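Local coordinates for DUF3247 family protein (Xanthomonas campestris pv. campestris, PDB 2E12), which is of unknown function but adopts a variant of the Sm-like motif, a fold that in Sm and Lsm proteins often serves RNA binding, at residues 1-13 with 52-64. Sequence-based numbering, arbitrary orientation.
Sequences MPKYAPHVYTEQA and QTYRDEQEREGSN
Tyr4 bridges to Arg55 and Tyr9 pairs with Ser63, so the N-terminal segment crosses both strands of the hairpin 52-64: the first is a single bridge, through the hydrogen bonds Arg55 N to Lys3 O and Ala5 N to Arg55 O, the second an antiparallel hydrogen-bonded pair. With CG beside the backbone N (chi1 -67°), the Tyr4 ring lies alongside the Arg55 side chain and takes Arg55 CB over one face in a CH-pi contact, 4.1 Å from the centroid. Tyr4 OH donates to the syn lone pair of Glu59 OE1 at 3.0 Å, and the same oxygen closes a salt bridge with Arg55 NH1 at 2.9 Å. Pro2 CG sits over the centre of the Arg55 guanidinium face, 3.5 Å from CZ. Between the bridges, Val8 CG1 and Ala5 CB both press on CB of Tyr54, a residue whose ring meets Trp82 edge-to-face, while Val8 CB rests 3.5 Å from Gly62 CA. Asn64 ND2 reaches His7 O at 2.8 Å, from above its carbonyl plane, and one water links Val8 N to Asp56 OD2. Two donors on one oxygen probably favour ionised Glu59; Arg55 steadies that carboxylate within the hairpin, and the Tyr4 hydroxyl ties the chain start to it, at the end of turn 56-59 in this variant Sm-like fold.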
ATOM      1  N   MET A   1       8.290 -26.484  -7.907  1.00  2.75           N
ATOM      2  CA  MET A   1       9.692 -25.967  -8.059  1.00  2.75           C
ATOM      3  C   MET A   1       9.746 -24.528  -7.534  1.00  2.75           C
ATOM      4  O   MET A   1       8.840 -23.741  -7.792  1.00  2.75           O
ATOM      5  CB  MET A   1      10.103 -26.008  -9.533  1.00  2.75           C
ATOM      6  CG  MET A   1      11.547 -25.604  -9.806  1.00  2.75           C
ATOM      7  SD  MET A   1      11.928 -25.586 -11.581  1.00  2.75           S
ATOM      8  CE  MET A   1      12.820 -27.103 -11.746  1.00  2.75           C
ATOM      9  N   PRO A   2      10.797 -24.178  -6.779  1.00  6.58           N
ATOM     10  CA  PRO A   2      10.921 -22.822  -6.230  1.00  6.58           C
ATOM     11  C   PRO A   2      11.642 -21.820  -7.131  1.00  6.58           C
ATOM     12  O   PRO A   2      12.622 -22.156  -7.786  1.00  6.58           O
ATOM     13  CB  PRO A   2      11.699 -23.034  -4.921  1.00  6.58           C
ATOM     14  CG  PRO A   2      11.717 -24.551  -4.712  1.00 17.56           C
ATOM     15  CD  PRO A   2      11.743 -25.086  -6.113  1.00 28.54           C
ATOM     16  N   LYS A   3      11.152 -20.589  -7.162  1.00  6.58           N
ATOM     17  CA  LYS A   3      11.799 -19.541  -7.935  1.00  6.58           C
ATOM     18  C   LYS A   3      12.591 -18.783  -6.873  1.00  6.58           C
ATOM     19  O   LYS A   3      12.073 -18.531  -5.785  1.00  6.58           O
ATOM     20  CB  LYS A   3      10.759 -18.629  -8.590  1.00  6.58           C
ATOM     21  CG  LYS A   3       9.762 -19.370  -9.467  1.00 17.56           C
ATOM     22  CD  LYS A   3       8.827 -18.399 -10.159  1.00 28.54           C
ATOM     23  CE  LYS A   3       7.849 -19.121 -11.072  1.00 39.52           C
ATOM     24  NZ  LYS A   3       6.964 -18.163 -11.793  1.00 50.50           N
ATOM     25  N   TYR A   4      13.846 -18.460  -7.168  1.00  2.75           N
ATOM     26  CA  TYR A   4      14.701 -17.758  -6.206  1.00  2.75           C
ATOM     27  C   TYR A   4      14.915 -16.285  -6.548  1.00  2.75           C
ATOM     28  O   TYR A   4      15.034 -15.913  -7.716  1.00  6.58           O
ATOM     29  CB  TYR A   4      16.061 -18.463  -6.089  1.00  2.75           C
ATOM     30  CG  TYR A   4      15.977 -19.843  -5.455  1.00  2.75           C
ATOM     31  CD1 TYR A   4      15.436 -20.928  -6.153  1.00  2.75           C
ATOM     32  CD2 TYR A   4      16.381 -20.051  -4.129  1.00  2.75           C
ATOM     33  CE1 TYR A   4      15.287 -22.187  -5.540  1.00  2.75           C
ATOM     34  CE2 TYR A   4      16.242 -21.308  -3.512  1.00  2.75           C
ATOM     35  CZ  TYR A   4      15.691 -22.368  -4.219  1.00  2.75           C
ATOM     36  OH  TYR A   4      15.514 -23.595  -3.597  1.00  2.75           O
ATOM     37  N   ALA A   5      14.931 -15.448  -5.517  1.00  6.58           N
ATOM     38  CA  ALA A   5      15.134 -14.014  -5.689  1.00  6.58           C
ATOM     39  C   ALA A   5      16.211 -13.564  -4.718  1.00  6.58           C
ATOM     40  O   ALA A   5      16.397 -14.171  -3.667  1.00  6.58           O
ATOM     41  CB  ALA A   5      13.826 -13.253  -5.426  1.00  6.58           C
ATOM     42  N   PRO A   6      16.949 -12.507  -5.072  1.00  2.75           N
ATOM     43  CA  PRO A   6      18.016 -11.963  -4.230  1.00  2.75           C
ATOM     44  C   PRO A   6      17.555 -11.564  -2.814  1.00  2.75           C
ATOM     45  O   PRO A   6      18.319 -11.703  -1.862  1.00  6.58           O
ATOM     46  CB  PRO A   6      18.546 -10.777  -5.053  1.00  2.75           C
ATOM     47  CG  PRO A   6      17.466 -10.531  -6.107  1.00  2.75           C
ATOM     48  CD  PRO A   6      16.988 -11.905  -6.414  1.00  2.75           C
ATOM     49  N   HIS A   7      16.320 -11.072  -2.686  1.00  6.58           N
ATOM     50  CA  HIS A   7      15.756 -10.680  -1.382  1.00  6.58           C
ATOM     51  C   HIS A   7      14.249 -10.952  -1.381  1.00  6.58           C
ATOM     52  O   HIS A   7      13.625 -10.924  -2.439  1.00  6.58           O
ATOM     53  CB  HIS A   7      15.963  -9.179  -1.102  1.00  6.58           C
ATOM     54  CG  HIS A   7      17.378  -8.709  -1.250  1.00 17.56           C
ATOM     55  ND1 HIS A   7      17.951  -8.452  -2.478  1.00 28.54           N
ATOM     56  CD2 HIS A   7      18.326  -8.428  -0.325  1.00 28.54           C
ATOM     57  CE1 HIS A   7      19.192  -8.031  -2.302  1.00 39.52           C
ATOM     58  NE2 HIS A   7      19.443  -8.008  -1.006  1.00 39.52           N
ATOM     59  N   VAL A   8      13.669 -11.219  -0.207  1.00  6.58           N
ATOM     60  CA  VAL A   8      12.216 -11.467  -0.084  1.00  6.58           C
ATOM     61  C   VAL A   8      11.667 -10.800   1.197  1.00  6.58           C
ATOM     62  O   VAL A   8      12.389 -10.680   2.186  1.00  6.58           O
ATOM     63  CB  VAL A   8      11.870 -12.994  -0.076  1.00  6.58           C
ATOM     64  CG1 VAL A   8      12.149 -13.607  -1.442  1.00 17.56           C
ATOM     65  CG2 VAL A   8      12.679 -13.713   0.999  1.00 17.56           C
ATOM     66  N   TYR A   9      10.393 -10.398   1.179  1.00  6.58           N
ATOM     67  CA  TYR A   9       9.770  -9.680   2.314  1.00  6.58           C
ATOM     68  C   TYR A   9       8.482 -10.263   2.924  1.00  6.58           C
ATOM     69  O   TYR A   9       7.595 -10.726   2.210  1.00  6.58           O
ATOM     70  CB  TYR A   9       9.493  -8.235   1.881  1.00  6.58           C
ATOM     71  CG  TYR A   9      10.723  -7.537   1.345  1.00 17.56           C
ATOM     72  CD1 TYR A   9      11.609  -6.884   2.204  1.00 28.54           C
ATOM     73  CD2 TYR A   9      11.041  -7.595  -0.011  1.00 28.54           C
ATOM     74  CE1 TYR A   9      12.781  -6.310   1.728  1.00 39.52           C
ATOM     75  CE2 TYR A   9      12.211  -7.028  -0.495  1.00 39.52           C
ATOM     76  CZ  TYR A   9      13.077  -6.387   0.379  1.00 50.50           C
ATOM     77  OH  TYR A   9      14.244  -5.830  -0.095  1.00 61.48           O
ATOM     78  N   THR A  10       8.373 -10.188   4.249  1.00  6.58           N
ATOM     79  CA  THR A  10       7.213 -10.724   4.967  1.00  6.58           C
ATOM     80  C   THR A  10       6.496  -9.716   5.870  1.00  6.58           C
ATOM     81  O   THR A  10       5.445 -10.022   6.433  1.00  6.58           O
ATOM     82  CB  THR A  10       7.618 -11.927   5.853  1.00  6.58           C
ATOM     83  OG1 THR A  10       8.507 -11.488   6.887  1.00 17.56           O
ATOM     84  CG2 THR A  10       8.322 -12.989   5.021  1.00 17.56           C
ATOM     85  N   GLU A  11       7.058  -8.522   6.011  1.00  6.58           N
ATOM     86  CA  GLU A  11       6.455  -7.500   6.869  1.00  6.58           C
ATOM     87  C   GLU A  11       5.377  -6.715   6.109  1.00  6.58           C
ATOM     88  O   GLU A  11       5.609  -6.244   4.996  1.00  6.58           O
ATOM     89  CB  GLU A  11       7.539  -6.549   7.384  1.00  6.58           C
ATOM     90  CG  GLU A  11       7.128  -5.713   8.592  1.00 17.56           C
ATOM     91  CD  GLU A  11       6.980  -6.548   9.855  1.00 28.54           C
ATOM     92  OE1 GLU A  11       7.874  -7.380  10.127  1.00 39.52           O
ATOM     93  OE2 GLU A  11       5.979  -6.363  10.581  1.00 39.52           O
ATOM     94  N   GLN A  12       4.202  -6.578   6.724  1.00  6.58           N
ATOM     95  CA  GLN A  12       3.076  -5.887   6.105  1.00  6.58           C
ATOM     96  C   GLN A  12       3.348  -4.480   5.575  1.00  6.58           C
ATOM     97  O   GLN A  12       2.652  -4.017   4.669  1.00  6.58           O
ATOM     98  CB  GLN A  12       1.879  -5.870   7.061  1.00  6.58           C
ATOM     99  CG  GLN A  12       1.339  -7.270   7.340  1.00 17.56           C
ATOM    100  CD  GLN A  12       1.219  -8.100   6.068  1.00 28.54           C
ATOM    101  OE1 GLN A  12       0.373  -7.831   5.210  1.00 39.52           O
ATOM    102  NE2 GLN A  12       2.079  -9.107   5.937  1.00 39.52           N
ATOM    103  N   ALA A  13       4.355  -3.804   6.121  1.00  6.58           N
ATOM    104  CA  ALA A  13       4.692  -2.465   5.659  1.00  6.58           C
ATOM    105  C   ALA A  13       5.374  -2.520   4.296  1.00  6.58           C
ATOM    106  O   ALA A  13       5.153  -1.654   3.452  1.00  6.58           O
ATOM    107  CB  ALA A  13       5.595  -1.771   6.661  1.00  6.58           C
ATOM    108  N   GLN A  52       4.773 -11.752  -6.007  1.00  6.58           N
ATOM    109  CA  GLN A  52       4.735 -13.198  -5.798  1.00  6.58           C
ATOM    110  C   GLN A  52       5.612 -13.672  -4.646  1.00  6.58           C
ATOM    111  O   GLN A  52       6.276 -12.880  -3.976  1.00  6.58           O
ATOM    112  CB  GLN A  52       5.197 -13.925  -7.061  1.00  6.58           C
ATOM    113  CG  GLN A  52       4.494 -13.523  -8.338  1.00 17.56           C
ATOM    114  CD  GLN A  52       5.225 -14.009  -9.576  1.00 28.54           C
ATOM    115  OE1 GLN A  52       5.581 -15.182  -9.681  1.00 39.52           O
ATOM    116  NE2 GLN A  52       5.448 -13.107 -10.521  1.00 39.52           N
ATOM    117  N   THR A  53       5.610 -14.988  -4.443  1.00  6.58           N
ATOM    118  CA  THR A  53       6.410 -15.640  -3.402  1.00  6.58           C
ATOM    119  C   THR A  53       7.688 -16.250  -3.996  1.00  6.58           C
ATOM    120  O   THR A  53       7.649 -16.945  -5.018  1.00  6.58           O
ATOM    121  CB  THR A  53       5.617 -16.770  -2.721  1.00  6.58           C
ATOM    122  OG1 THR A  53       4.403 -16.246  -2.168  1.00 17.56           O
ATOM    123  CG2 THR A  53       6.450 -17.404  -1.618  1.00 17.56           C
ATOM    124  N   TYR A  54       8.815 -16.012  -3.337  1.00  6.58           N
ATOM    125  CA  TYR A  54      10.108 -16.539  -3.799  1.00  6.58           C
ATOM    126  C   TYR A  54      10.901 -17.054  -2.603  1.00  6.58           C
ATOM    127  O   TYR A  54      10.444 -16.948  -1.470  1.00  6.58           O
ATOM    128  CB  TYR A  54      10.927 -15.429  -4.471  1.00  6.58           C
ATOM    129  CG  TYR A  54      10.320 -14.828  -5.724  1.00 17.56           C
ATOM    130  CD1 TYR A  54      10.451 -15.460  -6.959  1.00 28.54           C
ATOM    131  CD2 TYR A  54       9.643 -13.608  -5.677  1.00 28.54           C
ATOM    132  CE1 TYR A  54       9.928 -14.889  -8.116  1.00 39.52           C
ATOM    133  CE2 TYR A  54       9.117 -13.032  -6.824  1.00 39.52           C
ATOM    134  CZ  TYR A  54       9.263 -13.676  -8.041  1.00 50.50           C
ATOM    135  OH  TYR A  54       8.749 -13.103  -9.181  1.00 61.48           O
ATOM    136  N   ARG A  55      12.078 -17.615  -2.877  1.00  2.75           N
ATOM    137  CA  ARG A  55      13.008 -18.111  -1.854  1.00  2.75           C
ATOM    138  C   ARG A  55      14.347 -17.408  -2.044  1.00  2.75           C
ATOM    139  O   ARG A  55      14.783 -17.183  -3.184  1.00  2.75           O
ATOM    140  CB  ARG A  55      13.321 -19.609  -1.992  1.00  2.75           C
ATOM    141  CG  ARG A  55      12.283 -20.581  -1.517  1.00  2.75           C
ATOM    142  CD  ARG A  55      12.946 -21.954  -1.406  1.00  2.75           C
ATOM    143  NE  ARG A  55      11.991 -23.044  -1.256  1.00  2.75           N
ATOM    144  CZ  ARG A  55      12.321 -24.329  -1.258  1.00  2.75           C
ATOM    145  NH1 ARG A  55      13.590 -24.692  -1.392  1.00  2.75           N
ATOM    146  NH2 ARG A  55      11.375 -25.257  -1.172  1.00  2.75           N
ATOM    147  N   ASP A  56      15.011 -17.079  -0.940  1.00  2.75           N
ATOM    148  CA  ASP A  56      16.336 -16.484  -1.045  1.00  2.75           C
ATOM    149  C   ASP A  56      17.349 -17.626  -0.891  1.00  2.75           C
ATOM    150  O   ASP A  56      16.966 -18.795  -0.757  1.00  2.75           O
ATOM    151  CB  ASP A  56      16.571 -15.402   0.018  1.00  2.75           C
ATOM    152  CG  ASP A  56      16.274 -15.873   1.438  1.00  2.75           C
ATOM    153  OD1 ASP A  56      16.429 -17.072   1.748  1.00  2.75           O
ATOM    154  OD2 ASP A  56      15.908 -15.014   2.265  1.00  2.75           O
ATOM    155  N   GLU A  57      18.633 -17.292  -0.914  1.00  2.75           N
ATOM    156  CA  GLU A  57      19.673 -18.296  -0.804  1.00  2.75           C
ATOM    157  C   GLU A  57      19.636 -19.130   0.473  1.00  2.75           C
ATOM    158  O   GLU A  57      20.012 -20.302   0.446  1.00  2.75           O
ATOM    159  CB  GLU A  57      21.045 -17.648  -0.935  1.00  2.75           C
ATOM    160  CG  GLU A  57      22.146 -18.672  -1.058  1.00  2.75           C
ATOM    161  CD  GLU A  57      23.506 -18.056  -1.123  1.00  2.75           C
ATOM    162  OE1 GLU A  57      23.664 -17.044  -1.844  1.00  2.75           O
ATOM    163  OE2 GLU A  57      24.429 -18.597  -0.464  1.00  2.75           O
ATOM    164  N   GLN A  58      19.226 -18.524   1.588  1.00  2.75           N
ATOM    165  CA  GLN A  58      19.138 -19.221   2.873  1.00  2.75           C
ATOM    166  C   GLN A  58      17.877 -20.078   2.911  1.00  2.75           C
ATOM    167  O   GLN A  58      17.586 -20.720   3.913  1.00  2.75           O
ATOM    168  CB  GLN A  58      19.115 -18.207   4.031  1.00  2.75           C
ATOM    169  CG  GLN A  58      20.494 -17.707   4.462  1.00  2.75           C
ATOM    170  CD  GLN A  58      20.439 -16.472   5.365  1.00  2.75           C
ATOM    171  OE1 GLN A  58      19.663 -16.413   6.331  1.00  2.75           O
ATOM    172  NE2 GLN A  58      21.279 -15.485   5.060  1.00  2.75           N
ATOM    173  N   GLU A  59      17.137 -20.062   1.803  1.00  2.75           N
ATOM    174  CA  GLU A  59      15.898 -20.818   1.626  1.00  2.75           C
ATOM    175  C   GLU A  59      14.655 -20.296   2.369  1.00  2.75           C
ATOM    176  O   GLU A  59      13.746 -21.069   2.647  1.00  2.75           O
ATOM    177  CB  GLU A  59      16.117 -22.291   1.988  1.00  2.75           C
ATOM    178  CG  GLU A  59      17.294 -22.965   1.289  1.00  2.75           C
ATOM    179  CD  GLU A  59      17.092 -23.134  -0.207  1.00  2.75           C
ATOM    180  OE1 GLU A  59      15.935 -23.183  -0.656  1.00  2.75           O
ATOM    181  OE2 GLU A  59      18.098 -23.240  -0.938  1.00  2.75           O
ATOM    182  N   ARG A  60      14.617 -18.999   2.672  1.00  2.75           N
ATOM    183  CA  ARG A  60      13.478 -18.370   3.349  1.00  2.75           C
ATOM    184  C   ARG A  60      12.486 -17.813   2.301  1.00  2.75           C
ATOM    185  O   ARG A  60      12.906 -17.230   1.299  1.00  2.75           O
ATOM    186  CB  ARG A  60      13.963 -17.220   4.261  1.00  2.75           C
ATOM    187  CG  ARG A  60      15.151 -17.560   5.187  1.00  2.75           C
ATOM    188  CD  ARG A  60      15.645 -16.293   5.918  1.00  2.75           C
ATOM    189  NE  ARG A  60      16.739 -16.521   6.875  1.00  2.75           N
ATOM    190  CZ  ARG A  60      16.615 -17.197   8.012  1.00  2.75           C
ATOM    191  NH1 ARG A  60      15.444 -17.723   8.356  1.00  2.75           N
ATOM    192  NH2 ARG A  60      17.668 -17.368   8.800  1.00  2.75           N
ATOM    193  N   GLU A  61      11.184 -17.986   2.534  1.00  2.75           N
ATOM    194  CA  GLU A  61      10.140 -17.513   1.605  1.00  2.75           C
ATOM    195  C   GLU A  61       9.577 -16.122   1.938  1.00  2.75           C
ATOM    196  O   GLU A  61       9.387 -15.778   3.109  1.00  2.75           O
ATOM    197  CB  GLU A  61       8.985 -18.512   1.565  1.00  2.75           C
ATOM    198  CG  GLU A  61       9.365 -19.865   1.023  1.00  2.75           C
ATOM    199  CD  GLU A  61       8.152 -20.709   0.666  1.00  2.75           C
ATOM    200  OE1 GLU A  61       8.291 -21.544  -0.249  1.00  2.75           O
ATOM    201  OE2 GLU A  61       7.073 -20.543   1.289  1.00  2.75           O
ATOM    202  N   GLY A  62       9.289 -15.338   0.901  1.00  2.75           N
ATOM    203  CA  GLY A  62       8.761 -13.994   1.110  1.00  2.75           C
ATOM    204  C   GLY A  62       8.242 -13.366  -0.176  1.00  2.75           C
ATOM    205  O   GLY A  62       8.236 -14.007  -1.226  1.00  2.75           O
ATOM    206  N   SER A  63       7.816 -12.108  -0.108  1.00  2.75           N
ATOM    207  CA  SER A  63       7.280 -11.440  -1.287  1.00  2.75           C
ATOM    208  C   SER A  63       8.256 -10.514  -1.999  1.00  2.75           C
ATOM    209  O   SER A  63       9.194  -9.996  -1.404  1.00  2.75           O
ATOM    210  CB  SER A  63       6.025 -10.653  -0.911  1.00  2.75           C
ATOM    211  OG  SER A  63       4.992 -11.535  -0.515  1.00  2.75           O
ATOM    212  N   ASN A  64       8.013 -10.326  -3.293  1.00  2.75           N
ATOM    213  CA  ASN A  64       8.814  -9.456  -4.148  1.00  2.75           C
ATOM    214  C   ASN A  64       8.191  -9.485  -5.544  1.00  2.75           C
ATOM    215  O   ASN A  64       7.150 -10.105  -5.745  1.00  2.75           O
ATOM    216  CB  ASN A  64      10.255  -9.950  -4.222  1.00  2.75           C
ATOM    217  CG  ASN A  64      11.239  -8.830  -4.504  1.00  2.75           C
ATOM    218  OD1 ASN A  64      10.885  -7.804  -5.084  1.00  2.75           O
ATOM    219  ND2 ASN A  64      12.484  -9.034  -4.118  1.00  2.75           N
TER
HETATM  220  O   HOH W   1       8.892 -19.662  -5.634  1.00  1.02           O
HETATM  221  O   HOH W   2      15.688 -12.156   1.754  1.00  1.02           O